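Local coordinates for protein methylmalonyl-CoA carboxyltransferase 5S subunit (Propionibacterium freudenreichii subsp. shermanii, PDB 1RQB) that transfers a carboxyl group from the biotin of the 1.3S subunit to pyruvate, forming oxaloacetate at a cobalt-dependent TIM-barrel active site, at residues K158-T163 / G188-A193; R98-L103 / V133-D138; N80-E85 / E465-G470; A438-F443 / V459-F464; D340-E345 / Q369-V374. All coordinates share one frame; numbering follows the deposited sequence.

Interaction 1. Residues K158-T163 / G188-A193; sequences KHAQGT and GADSIA
Parallel strand pairing joins Q161-G162-T163 to S191-I192-A193, two neighbouring staves of the TIM barrel and the ends of a right-handed beta-alpha-beta crossover through helix 174-186. G162 N donates to S191 O, and G162 O takes A193 N at 2.8 Å. Before the strands pair, the D190 carboxylate reaches back to strand 159-163: OD2 accepts A160 N through its anti lone pair at 2.7 Å, nearly straight, while D190 N returns a bond to A160 O. D190 CB lies over the centre of the H159 ring, 3.6 Å from its centroid, a CH-pi contact. At the ring edge, H159 NE2 meets S191 OG at 2.7 Å. Q161, extended with CG anti to its backbone N (chi1 -176°), brings NE2 to the same hydroxyl, 2.8 Å away and in the amide plane, so two side chains grip S191 OG. Q161 OE1 is held by R135 of strand 133-136, K154 of helix 144-155 pairs with D190, and T163 OG1 bonds V136 O.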
# COMPACT_ATOMS: atom_id res chain seq x y z
N LYS A 158 -31.32 5.50 16.96
CA LYS A 158 -30.06 4.94 16.45
C LYS A 158 -28.92 5.96 16.59
O LYS A 158 -29.13 7.08 17.07
CB LYS A 158 -30.23 4.50 14.99
CG LYS A 158 -31.35 3.46 14.84
CD LYS A 158 -31.12 2.25 15.76
CE LYS A 158 -32.26 1.24 15.62
NZ LYS A 158 -32.11 0.07 16.56
N HIS A 159 -27.73 5.56 16.17
CA HIS A 159 -26.52 6.40 16.29
C HIS A 159 -26.37 7.28 15.04
O HIS A 159 -26.21 6.77 13.94
CB HIS A 159 -25.29 5.49 16.44
CG HIS A 159 -24.01 6.23 16.66
ND1 HIS A 159 -23.29 6.14 17.83
CD2 HIS A 159 -23.31 7.07 15.85
CE1 HIS A 159 -22.20 6.89 17.74
NE2 HIS A 159 -22.19 7.46 16.55
N ALA A 160 -26.39 8.60 15.23
CA ALA A 160 -26.25 9.52 14.10
C ALA A 160 -24.81 10.02 14.03
O ALA A 160 -24.31 10.68 14.94
CB ALA A 160 -27.20 10.70 14.25
N GLN A 161 -24.14 9.71 12.93
CA GLN A 161 -22.75 10.14 12.75
C GLN A 161 -22.71 11.22 11.67
O GLN A 161 -22.90 10.94 10.49
CB GLN A 161 -21.88 8.94 12.37
CG GLN A 161 -20.42 9.25 12.26
CD GLN A 161 -19.57 7.98 12.22
OE1 GLN A 161 -19.22 7.49 11.16
NE2 GLN A 161 -19.26 7.45 13.39
N GLY A 162 -22.50 12.47 12.10
CA GLY A 162 -22.45 13.60 11.17
C GLY A 162 -21.12 13.55 10.46
O GLY A 162 -20.09 13.32 11.10
N THR A 163 -21.11 13.83 9.17
CA THR A 163 -19.86 13.69 8.40
C THR A 163 -19.35 15.02 7.84
O THR A 163 -20.11 15.87 7.38
CB THR A 163 -20.08 12.78 7.19
OG1 THR A 163 -20.57 11.51 7.64
CG2 THR A 163 -18.79 12.59 6.42
N GLY A 188 -27.50 17.36 16.96
CA GLY A 188 -27.62 16.03 17.56
C GLY A 188 -26.68 14.89 17.23
O GLY A 188 -26.94 13.76 17.65
N ALA A 189 -25.60 15.15 16.51
CA ALA A 189 -24.67 14.07 16.13
C ALA A 189 -24.14 13.35 17.38
O ALA A 189 -23.74 13.98 18.36
CB ALA A 189 -23.50 14.64 15.31
N ASP A 190 -24.14 12.03 17.33
CA ASP A 190 -23.60 11.20 18.42
C ASP A 190 -22.09 11.08 18.22
O ASP A 190 -21.33 10.81 19.14
CB ASP A 190 -24.25 9.82 18.40
CG ASP A 190 -25.73 9.87 18.69
OD1 ASP A 190 -26.08 10.32 19.80
OD2 ASP A 190 -26.54 9.49 17.81
N SER A 191 -21.67 11.27 16.98
CA SER A 191 -20.24 11.21 16.65
C SER A 191 -20.00 12.00 15.36
O SER A 191 -20.93 12.33 14.62
CB SER A 191 -19.77 9.76 16.50
OG SER A 191 -20.39 9.10 15.40
N ILE A 192 -18.74 12.32 15.11
CA ILE A 192 -18.34 13.07 13.91
C ILE A 192 -17.44 12.18 13.07
O ILE A 192 -16.51 11.56 13.58
CB ILE A 192 -17.52 14.32 14.27
CG1 ILE A 192 -18.36 15.30 15.09
CG2 ILE A 192 -17.00 15.00 12.98
CD1 ILE A 192 -19.55 15.83 14.35
N ALA A 193 -17.71 12.11 11.77
CA ALA A 193 -16.87 11.31 10.88
C ALA A 193 -16.09 12.27 9.97
O ALA A 193 -16.66 13.20 9.42
CB ALA A 193 -17.72 10.39 10.01

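Interaction 2. Residues R98-L103 / V133-D138; sequences RLQMLL and VFRVFD
In the barrel interior Q100 NE2 sits over one face of the R135 guanidinium, toward its rim, the amide tilted 62° from it. Q100 NE2 is 3.2 Å from R135 NH2, but both are donors and no hydrogen bond joins them; Q100 OE1 is hydrogen-bonded to the S63 hydroxyl, while Q161 and D250 hold R135. The Q100 chain, extended with chi1 at -178°, also slants across V133, its OE1 3.5 Å from V133 CG1. An alanine at Q100 is likely to leave the S63 hydroxyl without its amide mate and uncover that guanidinium face. Parallel strands 99-103 and 133-136 are consecutive staves of the TIM barrel, linked by a crossover through helix 116-128, with M101 N on V133 O and R135 N on M101 O at 2.9 Å. On the outward face, M101 is a selenomethionine whose SE approaches F134 CD2 obliquely at 3.7 Å, a Met-aromatic contact beside F122 and S126 of that helix. L102 CD1 packs at 3.5 Å against CD2 of the slanted F137 ring, where F137 N also bonds L103 O. The L102 side chain comes within about 6 Å of the bound cobalt, and R135 touches H226, a cobalt ligand.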
# COMPACT_ATOMS: atom_id res chain seq x y z
N ARG A 98 -22.56 -3.81 15.38
CA ARG A 98 -23.21 -2.54 15.05
C ARG A 98 -23.14 -2.42 13.52
O ARG A 98 -22.05 -2.29 12.97
CB ARG A 98 -22.48 -1.31 15.61
CG ARG A 98 -22.39 -1.18 17.11
CD ARG A 98 -21.84 0.21 17.46
NE ARG A 98 -21.68 0.38 18.90
CZ ARG A 98 -20.71 -0.17 19.61
NH1 ARG A 98 -19.78 -0.93 19.03
NH2 ARG A 98 -20.67 0.03 20.92
N LEU A 99 -24.28 -2.48 12.85
CA LEU A 99 -24.26 -2.34 11.38
C LEU A 99 -24.22 -0.85 11.05
O LEU A 99 -24.85 -0.04 11.72
CB LEU A 99 -25.50 -2.99 10.76
CG LEU A 99 -25.70 -4.47 11.10
CD1 LEU A 99 -26.80 -5.06 10.21
CD2 LEU A 99 -24.41 -5.24 10.91
N GLN A 100 -23.46 -0.50 10.01
CA GLN A 100 -23.32 0.91 9.64
C GLN A 100 -23.58 1.10 8.15
O GLN A 100 -23.28 0.22 7.34
CB GLN A 100 -21.90 1.36 10.00
CG GLN A 100 -21.59 2.81 9.74
CD GLN A 100 -20.27 3.23 10.38
OE1 GLN A 100 -20.00 2.89 11.53
NE2 GLN A 100 -19.46 3.98 9.65
N MSE A 101 -24.15 2.25 7.79
CA MSE A 101 -24.41 2.56 6.38
C MSE A 101 -23.96 4.00 6.11
O MSE A 101 -23.78 4.79 7.04
CB MSE A 101 -25.90 2.47 6.03
CG MSE A 101 -26.78 3.57 6.65
SE MSE A 101 -28.61 3.63 5.90
CE MSE A 101 -28.13 3.81 4.02
N LEU A 102 -23.79 4.31 4.83
CA LEU A 102 -23.45 5.66 4.37
C LEU A 102 -24.71 6.20 3.70
O LEU A 102 -25.25 5.55 2.80
CB LEU A 102 -22.30 5.61 3.35
CG LEU A 102 -21.89 6.99 2.81
CD1 LEU A 102 -21.23 7.79 3.93
CD2 LEU A 102 -20.92 6.85 1.62
N LEU A 103 -25.18 7.37 4.14
CA LEU A 103 -26.42 7.96 3.61
C LEU A 103 -26.14 9.42 3.23
O LEU A 103 -25.69 10.20 4.06
CB LEU A 103 -27.49 7.91 4.70
CG LEU A 103 -28.89 8.40 4.32
CD1 LEU A 103 -29.48 7.47 3.25
CD2 LEU A 103 -29.76 8.42 5.56
N VAL A 133 -25.81 2.27 12.96
CA VAL A 133 -25.07 3.53 12.82
C VAL A 133 -25.33 4.12 11.43
O VAL A 133 -25.19 3.44 10.42
CB VAL A 133 -23.54 3.31 12.99
CG1 VAL A 133 -22.79 4.63 12.82
CG2 VAL A 133 -23.24 2.71 14.37
N PHE A 134 -25.73 5.38 11.41
CA PHE A 134 -26.00 6.06 10.13
C PHE A 134 -24.96 7.17 9.91
O PHE A 134 -24.95 8.18 10.61
CB PHE A 134 -27.38 6.72 10.14
CG PHE A 134 -28.53 5.73 10.16
CD1 PHE A 134 -28.90 5.09 11.34
CD2 PHE A 134 -29.28 5.50 9.01
CE1 PHE A 134 -30.01 4.22 11.38
CE2 PHE A 134 -30.39 4.65 9.02
CZ PHE A 134 -30.75 4.01 10.22
N ARG A 135 -24.08 6.97 8.94
CA ARG A 135 -23.11 8.03 8.63
C ARG A 135 -23.78 8.94 7.59
O ARG A 135 -23.91 8.58 6.42
CB ARG A 135 -21.80 7.44 8.09
CG ARG A 135 -20.79 8.51 7.64
CD ARG A 135 -19.45 7.88 7.27
NE ARG A 135 -18.77 7.34 8.44
CZ ARG A 135 -17.67 6.61 8.40
NH1 ARG A 135 -17.11 6.30 7.23
NH2 ARG A 135 -17.10 6.20 9.53
N VAL A 136 -24.23 10.11 8.04
CA VAL A 136 -24.94 11.04 7.15
C VAL A 136 -23.96 12.07 6.60
O VAL A 136 -23.25 12.72 7.37
CB VAL A 136 -26.06 11.78 7.93
CG1 VAL A 136 -26.89 12.62 6.97
CG2 VAL A 136 -26.95 10.76 8.64
N PHE A 137 -23.91 12.23 5.28
CA PHE A 137 -22.99 13.23 4.72
C PHE A 137 -23.65 14.03 3.60
O PHE A 137 -24.74 13.71 3.12
CB PHE A 137 -21.69 12.56 4.22
CG PHE A 137 -21.77 11.96 2.83
CD1 PHE A 137 -21.16 12.58 1.76
CD2 PHE A 137 -22.46 10.77 2.61
CE1 PHE A 137 -21.22 12.04 0.47
CE2 PHE A 137 -22.53 10.21 1.32
CZ PHE A 137 -21.92 10.85 0.25
N ASP A 138 -23.00 15.12 3.23
CA ASP A 138 -23.44 15.98 2.13
C ASP A 138 -22.21 16.32 1.29
O ASP A 138 -21.19 16.74 1.83
CB ASP A 138 -24.07 17.27 2.65
CG ASP A 138 -24.54 18.18 1.53
OD1 ASP A 138 -25.58 17.87 0.92
OD2 ASP A 138 -23.85 19.18 1.25

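Interaction 3. Residues N80-E85 / E465-G470; sequences NEDPWE and EHRAEG
N80, with positive phi just after helix 71-77, comes within 5.8 Å of R467, CA to CA, in the segment that follows on from helix 460-466. This surface contact joins the TIM-barrel part of the chain to its carboxylase-domain part, and it includes a helix N-cap: D82 precedes helix 83-93 and accepts W84 N on OD1. Within 465-470, E469 N bonds H466 O and G470 N bonds R467 O; the positive phi of G470 (93°) favours glycine. One water bridges the two backbones, donating to N80 O and to R467 O at 2.7 Å. The N80 side chain points across, and its ND2 spends two bonds on carbonyls: G470 O at 2.9 Å and H466 O at 3.0 Å. Both acceptors lie near the amide plane, but ND2 stands well above each carbonyl plane. H466 O is doubly gripped, since E469 N comes to its other face. H466 ND1 in turn donates to E469 OE1 at 2.7 Å. Beside this network R467, bent at its third torsion, makes a salt bridge to D82; its NH1 also pairs with D449, and its NH2 bonds G442 O. The D82 carboxylate serves two donors with different oxygens, OD1 for the helix start and OD2 for R467 NH1 at 2.9 Å, reached from above the carboxylate plane.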
# COMPACT_ATOMS: atom_id res chain seq x y z
N ASN A 80 -29.66 -7.98 -9.62
CA ASN A 80 -31.05 -8.45 -9.47
C ASN A 80 -31.27 -8.90 -8.02
O ASN A 80 -31.85 -9.95 -7.76
CB ASN A 80 -31.35 -9.62 -10.41
CG ASN A 80 -32.84 -9.95 -10.47
OD1 ASN A 80 -33.66 -9.08 -10.74
ND2 ASN A 80 -33.19 -11.21 -10.21
N GLU A 81 -30.82 -8.07 -7.09
CA GLU A 81 -30.93 -8.38 -5.66
C GLU A 81 -31.70 -7.27 -4.94
O GLU A 81 -31.53 -6.09 -5.24
CB GLU A 81 -29.52 -8.49 -5.06
CG GLU A 81 -29.49 -8.84 -3.59
CD GLU A 81 -28.08 -8.97 -3.06
OE1 GLU A 81 -27.14 -9.01 -3.89
OE2 GLU A 81 -27.91 -9.03 -1.83
N ASP A 82 -32.56 -7.64 -4.00
CA ASP A 82 -33.31 -6.63 -3.24
C ASP A 82 -32.39 -6.15 -2.11
O ASP A 82 -32.01 -6.94 -1.25
CB ASP A 82 -34.58 -7.24 -2.64
CG ASP A 82 -35.53 -6.18 -2.09
OD1 ASP A 82 -35.03 -5.15 -1.59
OD2 ASP A 82 -36.76 -6.39 -2.14
N PRO A 83 -32.02 -4.86 -2.11
CA PRO A 83 -31.13 -4.32 -1.07
C PRO A 83 -31.67 -4.54 0.35
O PRO A 83 -30.90 -4.70 1.30
CB PRO A 83 -31.06 -2.82 -1.40
CG PRO A 83 -31.50 -2.73 -2.83
CD PRO A 83 -32.55 -3.79 -2.97
N TRP A 84 -32.99 -4.52 0.50
CA TRP A 84 -33.58 -4.71 1.83
C TRP A 84 -33.39 -6.15 2.30
O TRP A 84 -33.25 -6.42 3.49
CB TRP A 84 -35.07 -4.31 1.80
CG TRP A 84 -35.27 -2.84 1.46
CD1 TRP A 84 -35.54 -2.32 0.22
CD2 TRP A 84 -35.18 -1.72 2.35
NE1 TRP A 84 -35.62 -0.96 0.29
CE2 TRP A 84 -35.40 -0.56 1.58
CE3 TRP A 84 -34.93 -1.59 3.73
CZ2 TRP A 84 -35.38 0.73 2.14
CZ3 TRP A 84 -34.91 -0.31 4.28
CH2 TRP A 84 -35.14 0.83 3.49
N GLU A 85 -33.36 -7.10 1.37
CA GLU A 85 -33.15 -8.50 1.77
C GLU A 85 -31.69 -8.67 2.20
O GLU A 85 -31.38 -9.45 3.11
CB GLU A 85 -33.45 -9.44 0.60
CG GLU A 85 -33.25 -10.91 0.90
CD GLU A 85 -34.26 -11.47 1.89
OE1 GLU A 85 -34.20 -12.69 2.17
OE2 GLU A 85 -35.10 -10.70 2.40
N GLU A 465 -39.78 -6.78 -12.04
CA GLU A 465 -40.24 -7.85 -12.94
C GLU A 465 -39.33 -9.07 -12.88
O GLU A 465 -39.79 -10.19 -13.11
CB GLU A 465 -40.27 -7.33 -14.38
CG GLU A 465 -40.91 -8.33 -15.35
CD GLU A 465 -40.23 -8.37 -16.71
OE1 GLU A 465 -39.95 -7.29 -17.27
OE2 GLU A 465 -39.99 -9.49 -17.21
N HIS A 466 -38.05 -8.89 -12.54
CA HIS A 466 -37.09 -10.01 -12.55
C HIS A 466 -36.67 -10.48 -11.16
O HIS A 466 -36.03 -11.52 -11.05
CB HIS A 466 -35.84 -9.58 -13.32
CG HIS A 466 -36.05 -9.47 -14.80
ND1 HIS A 466 -36.27 -10.57 -15.60
CD2 HIS A 466 -36.04 -8.40 -15.62
CE1 HIS A 466 -36.39 -10.17 -16.86
NE2 HIS A 466 -36.25 -8.86 -16.90
N ARG A 467 -37.00 -9.73 -10.12
CA ARG A 467 -36.57 -10.06 -8.75
C ARG A 467 -36.82 -11.52 -8.37
O ARG A 467 -36.02 -12.12 -7.66
CB ARG A 467 -37.25 -9.14 -7.73
CG ARG A 467 -37.06 -9.59 -6.27
CD ARG A 467 -37.57 -8.54 -5.29
NE ARG A 467 -38.93 -8.11 -5.57
CZ ARG A 467 -39.48 -7.01 -5.07
NH1 ARG A 467 -38.78 -6.24 -4.25
NH2 ARG A 467 -40.73 -6.68 -5.40
N ALA A 468 -37.93 -12.08 -8.84
CA ALA A 468 -38.32 -13.46 -8.50
C ALA A 468 -37.29 -14.49 -8.95
O ALA A 468 -37.28 -15.62 -8.45
CB ALA A 468 -39.69 -13.78 -9.11
N GLU A 469 -36.41 -14.14 -9.89
CA GLU A 469 -35.40 -15.08 -10.39
C GLU A 469 -34.31 -15.30 -9.33
O GLU A 469 -33.54 -16.26 -9.40
CB GLU A 469 -34.71 -14.55 -11.64
CG GLU A 469 -35.61 -14.24 -12.81
CD GLU A 469 -34.87 -13.46 -13.90
OE1 GLU A 469 -35.50 -13.10 -14.91
OE2 GLU A 469 -33.65 -13.20 -13.72
N GLY A 470 -34.24 -14.38 -8.37
CA GLY A 470 -33.24 -14.48 -7.32
C GLY A 470 -32.00 -13.70 -7.70
O GLY A 470 -31.78 -13.42 -8.88
O HOH W 1 -33.79 -11.37 -6.24

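Interaction 4. Residues A438-F443 / V459-F464; sequences ATLKGF and VAPVFF
A460 CB only just reaches L440 CD1, at 4.5 Å. P461 comes closer: its CG lies 3.9 Å from L440 CD1 and nearly as near CD2, so the proline ring packs against the forked end of the leucine. A water donates to P461 O at 2.7 Å and to K441 O at 2.6 Å, linking helix and loop where no direct hydrogen bond crosses. The loop, which connects helix 430-437 to helix 447-455 in the carboxylase domain, is shaped by a type II beta turn from L440 to F443, closed by F443 N on L440 O. G442 has positive phi (101°), and any CB would run into F464 O; instead its CA approaches that oxygen at 3.4 Å in a CA-H...O contact. After F463, which turns to N80 and D82, F464 packs against the turn. Its CG lies beside the backbone N, anti to the carbonyl carbon (chi1 -72°), bringing CD1 to 3.9 Å from L440 CD1, with L440 CB at the ring edge. F443 runs alongside, pointing the same way, and F464 CE1 meets the edge of its ring 4.1 Å from CD2. Replacing F464 by alanine would probably open a gap between L440 and F443 and leave the turn less firmly seated on the helix. D449 touches both F443 and F464.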
# COMPACT_ATOMS: atom_id res chain seq x y z
N ALA A 438 -47.26 1.19 -7.20
CA ALA A 438 -48.28 0.13 -7.13
C ALA A 438 -48.76 -0.30 -8.52
O ALA A 438 -49.49 -1.28 -8.63
CB ALA A 438 -49.46 0.61 -6.29
N THR A 439 -48.36 0.40 -9.58
CA THR A 439 -48.82 0.03 -10.92
C THR A 439 -47.78 -0.83 -11.64
O THR A 439 -48.02 -1.29 -12.76
CB THR A 439 -49.06 1.27 -11.81
OG1 THR A 439 -47.81 1.88 -12.14
CG2 THR A 439 -49.92 2.29 -11.07
N LEU A 440 -46.63 -1.06 -11.02
CA LEU A 440 -45.56 -1.84 -11.67
C LEU A 440 -45.70 -3.33 -11.36
O LEU A 440 -45.91 -3.73 -10.21
CB LEU A 440 -44.19 -1.35 -11.19
CG LEU A 440 -43.88 0.13 -11.43
CD1 LEU A 440 -42.53 0.47 -10.83
CD2 LEU A 440 -43.89 0.42 -12.93
N LYS A 441 -45.57 -4.16 -12.39
CA LYS A 441 -45.63 -5.61 -12.20
C LYS A 441 -44.48 -6.03 -11.28
O LYS A 441 -43.35 -5.61 -11.47
CB LYS A 441 -45.49 -6.31 -13.56
CG LYS A 441 -45.48 -7.83 -13.48
CD LYS A 441 -45.25 -8.45 -14.85
CE LYS A 441 -45.19 -9.97 -14.76
NZ LYS A 441 -44.83 -10.59 -16.07
N GLY A 442 -44.78 -6.85 -10.28
CA GLY A 442 -43.75 -7.29 -9.35
C GLY A 442 -43.74 -6.54 -8.02
O GLY A 442 -43.20 -7.04 -7.04
N PHE A 443 -44.33 -5.35 -7.99
CA PHE A 443 -44.40 -4.54 -6.77
C PHE A 443 -44.97 -5.40 -5.64
O PHE A 443 -46.02 -6.02 -5.80
CB PHE A 443 -45.28 -3.31 -7.03
CG PHE A 443 -45.52 -2.45 -5.83
CD1 PHE A 443 -46.77 -2.43 -5.22
CD2 PHE A 443 -44.51 -1.66 -5.30
CE1 PHE A 443 -47.01 -1.64 -4.10
CE2 PHE A 443 -44.73 -0.86 -4.18
CZ PHE A 443 -45.99 -0.85 -3.58
N VAL A 459 -35.03 2.11 -12.88
CA VAL A 459 -34.55 0.73 -12.71
C VAL A 459 -35.61 -0.13 -12.01
O VAL A 459 -35.74 -1.32 -12.28
CB VAL A 459 -33.26 0.69 -11.86
CG1 VAL A 459 -32.79 -0.76 -11.68
CG2 VAL A 459 -32.18 1.52 -12.53
N ALA A 460 -36.37 0.49 -11.12
CA ALA A 460 -37.40 -0.20 -10.33
C ALA A 460 -38.30 -1.08 -11.21
O ALA A 460 -38.57 -2.23 -10.86
CB ALA A 460 -38.24 0.81 -9.55
N PRO A 461 -38.80 -0.56 -12.34
CA PRO A 461 -39.67 -1.40 -13.18
C PRO A 461 -39.05 -2.73 -13.61
O PRO A 461 -39.66 -3.79 -13.47
CB PRO A 461 -39.96 -0.50 -14.38
CG PRO A 461 -39.96 0.87 -13.77
CD PRO A 461 -38.73 0.81 -12.87
N VAL A 462 -37.83 -2.67 -14.13
CA VAL A 462 -37.14 -3.88 -14.59
C VAL A 462 -36.82 -4.79 -13.40
O VAL A 462 -37.02 -6.01 -13.47
CB VAL A 462 -35.82 -3.53 -15.32
CG1 VAL A 462 -35.03 -4.80 -15.62
CG2 VAL A 462 -36.13 -2.80 -16.61
N PHE A 463 -36.36 -4.21 -12.31
CA PHE A 463 -36.01 -5.02 -11.13
C PHE A 463 -37.23 -5.77 -10.60
O PHE A 463 -37.16 -6.97 -10.35
CB PHE A 463 -35.42 -4.14 -10.02
CG PHE A 463 -35.20 -4.87 -8.73
CD1 PHE A 463 -34.39 -6.00 -8.70
CD2 PHE A 463 -35.82 -4.46 -7.57
CE1 PHE A 463 -34.22 -6.72 -7.51
CE2 PHE A 463 -35.66 -5.17 -6.38
CZ PHE A 463 -34.85 -6.30 -6.35
N PHE A 464 -38.34 -5.07 -10.42
CA PHE A 464 -39.55 -5.70 -9.87
C PHE A 464 -40.00 -6.88 -10.73
O PHE A 464 -40.54 -7.86 -10.23
CB PHE A 464 -40.70 -4.68 -9.77
CG PHE A 464 -40.53 -3.65 -8.69
CD1 PHE A 464 -41.33 -2.51 -8.67
CD2 PHE A 464 -39.59 -3.82 -7.67
CE1 PHE A 464 -41.20 -1.55 -7.66
CE2 PHE A 464 -39.45 -2.86 -6.66
CZ PHE A 464 -40.25 -1.73 -6.66
O HOH W 2 -42.27 -3.88 -13.02

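Interaction 5. Residues D340-E345 / Q369-V374; sequences DEVMAE and QAVFNV
V342 and V374 meet at the tight centre of this helix-helix crossing, their side chains at about a right angle with V342 CG2 3.5 Å from V374 CG2. V342 CG1 lies against V371 CG2 at 4.0 Å and near A370 CB, so three residues of helix 362-376 touch this one valine. The short helical segments cross at 121°, their axes 8.6 Å apart. E345 flanks this apolar patch: its CG packs over A370 O at 3.7 Å, and a bend at chi2 (63°) carries the carboxylate to N373. There N373 ND2 donates almost straight (176°) to E345 OE2 at 3.1 Å, from above the carboxylate plane, while Q369 NE2 holds N373 OD1. R348 pairs with the other carboxylate oxygen. The looser side is at exposed E341, whose CB merely brushes V374 CG1 at 4.0 Å. Helix 320-331 adds M326 and L330 against V342, and L330 against V371, making a three-helix cluster in the carboxylase domain.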
# COMPACT_ATOMS: atom_id res chain seq x y z
N ASP A 340 -4.75 18.90 -21.31
CA ASP A 340 -3.96 19.79 -20.46
C ASP A 340 -4.71 21.10 -20.23
O ASP A 340 -4.52 21.77 -19.21
CB ASP A 340 -2.59 20.07 -21.10
CG ASP A 340 -1.71 18.83 -21.14
OD1 ASP A 340 -1.43 18.27 -20.05
OD2 ASP A 340 -1.29 18.43 -22.24
N GLU A 341 -5.58 21.48 -21.17
CA GLU A 341 -6.35 22.72 -21.04
C GLU A 341 -7.54 22.49 -20.10
O GLU A 341 -7.89 23.37 -19.31
CB GLU A 341 -6.87 23.18 -22.40
CG GLU A 341 -5.77 23.53 -23.39
CD GLU A 341 -6.32 24.02 -24.71
OE1 GLU A 341 -7.06 25.03 -24.71
OE2 GLU A 341 -5.99 23.41 -25.76
N VAL A 342 -8.15 21.32 -20.19
CA VAL A 342 -9.31 20.97 -19.35
C VAL A 342 -8.87 20.88 -17.89
O VAL A 342 -9.63 21.24 -16.99
CB VAL A 342 -9.91 19.62 -19.77
CG1 VAL A 342 -10.92 19.15 -18.73
CG2 VAL A 342 -10.59 19.75 -21.13
N MSE A 343 -7.66 20.40 -17.65
CA MSE A 343 -7.15 20.26 -16.28
C MSE A 343 -6.89 21.63 -15.66
O MSE A 343 -7.03 21.80 -14.45
CB MSE A 343 -5.87 19.42 -16.26
CG MSE A 343 -6.09 18.00 -16.73
SE MSE A 343 -4.55 16.89 -16.47
CE MSE A 343 -3.79 16.99 -18.25
N ALA A 344 -6.52 22.60 -16.48
CA ALA A 344 -6.26 23.95 -15.95
C ALA A 344 -7.60 24.66 -15.72
O ALA A 344 -7.68 25.64 -14.98
CB ALA A 344 -5.41 24.74 -16.93
N GLU A 345 -8.65 24.14 -16.35
CA GLU A 345 -9.99 24.73 -16.26
C GLU A 345 -10.73 24.24 -15.01
O GLU A 345 -11.52 24.98 -14.42
CB GLU A 345 -10.79 24.37 -17.52
CG GLU A 345 -12.19 24.97 -17.61
CD GLU A 345 -12.17 26.49 -17.67
OE1 GLU A 345 -11.29 27.05 -18.35
OE2 GLU A 345 -13.05 27.13 -17.04
N GLN A 369 -18.48 20.29 -16.85
CA GLN A 369 -18.56 21.72 -17.17
C GLN A 369 -17.18 22.22 -17.63
O GLN A 369 -17.09 23.11 -18.47
CB GLN A 369 -19.03 22.51 -15.95
CG GLN A 369 -19.32 23.96 -16.26
CD GLN A 369 -20.29 24.11 -17.42
OE1 GLN A 369 -21.35 23.48 -17.44
NE2 GLN A 369 -19.92 24.93 -18.41
N ALA A 370 -16.12 21.63 -17.08
CA ALA A 370 -14.76 22.02 -17.45
C ALA A 370 -14.51 21.65 -18.91
O ALA A 370 -13.91 22.41 -19.67
CB ALA A 370 -13.74 21.32 -16.54
N VAL A 371 -14.97 20.47 -19.30
CA VAL A 371 -14.80 20.00 -20.68
C VAL A 371 -15.59 20.90 -21.63
O VAL A 371 -15.13 21.21 -22.72
CB VAL A 371 -15.28 18.54 -20.84
CG1 VAL A 371 -15.23 18.14 -22.31
CG2 VAL A 371 -14.42 17.61 -20.01
N PHE A 372 -16.77 21.33 -21.20
CA PHE A 372 -17.63 22.20 -22.02
C PHE A 372 -16.97 23.56 -22.24
O PHE A 372 -16.99 24.09 -23.35
CB PHE A 372 -18.99 22.41 -21.35
CG PHE A 372 -19.95 21.27 -21.53
CD1 PHE A 372 -21.30 21.43 -21.22
CD2 PHE A 372 -19.52 20.04 -22.02
CE1 PHE A 372 -22.19 20.38 -21.39
CE2 PHE A 372 -20.41 18.99 -22.19
CZ PHE A 372 -21.75 19.16 -21.87
N ASN A 373 -16.40 24.13 -21.18
CA ASN A 373 -15.77 25.45 -21.28
C ASN A 373 -14.62 25.42 -22.29
O ASN A 373 -14.43 26.36 -23.06
CB ASN A 373 -15.24 25.88 -19.92
CG ASN A 373 -16.35 26.27 -18.97
OD1 ASN A 373 -17.53 26.09 -19.29
ND2 ASN A 373 -15.99 26.80 -17.81
N VAL A 374 -13.86 24.33 -22.30
CA VAL A 374 -12.72 24.22 -23.21
C VAL A 374 -13.21 24.02 -24.65
O VAL A 374 -12.58 24.49 -25.60
CB VAL A 374 -11.80 23.04 -22.83
CG1 VAL A 374 -10.62 22.96 -23.78
CG2 VAL A 374 -11.32 23.20 -21.40

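Overall arrangement
From the N terminus, interaction 3 opens first at 80-85 and closes only at 465-470, so its long loop encloses the other four contacts. Within it interaction 2 and then interaction 1 close short beta-alpha-beta loops in series; strands 133-136 and 159-163 are neighbours, and Q161 reaches R135 to join the two contacts in one barrel wall. Next comes interaction 5, a helix pair of the carboxylase domain, with its centre about 37 Å from that of interaction 1. Interaction 4 follows, closing a short loop onto helix 460-466, which also serves interaction 3; R467 bonds G442 between them. No loops cross. Interaction 3 ties barrel to carboxylase domain.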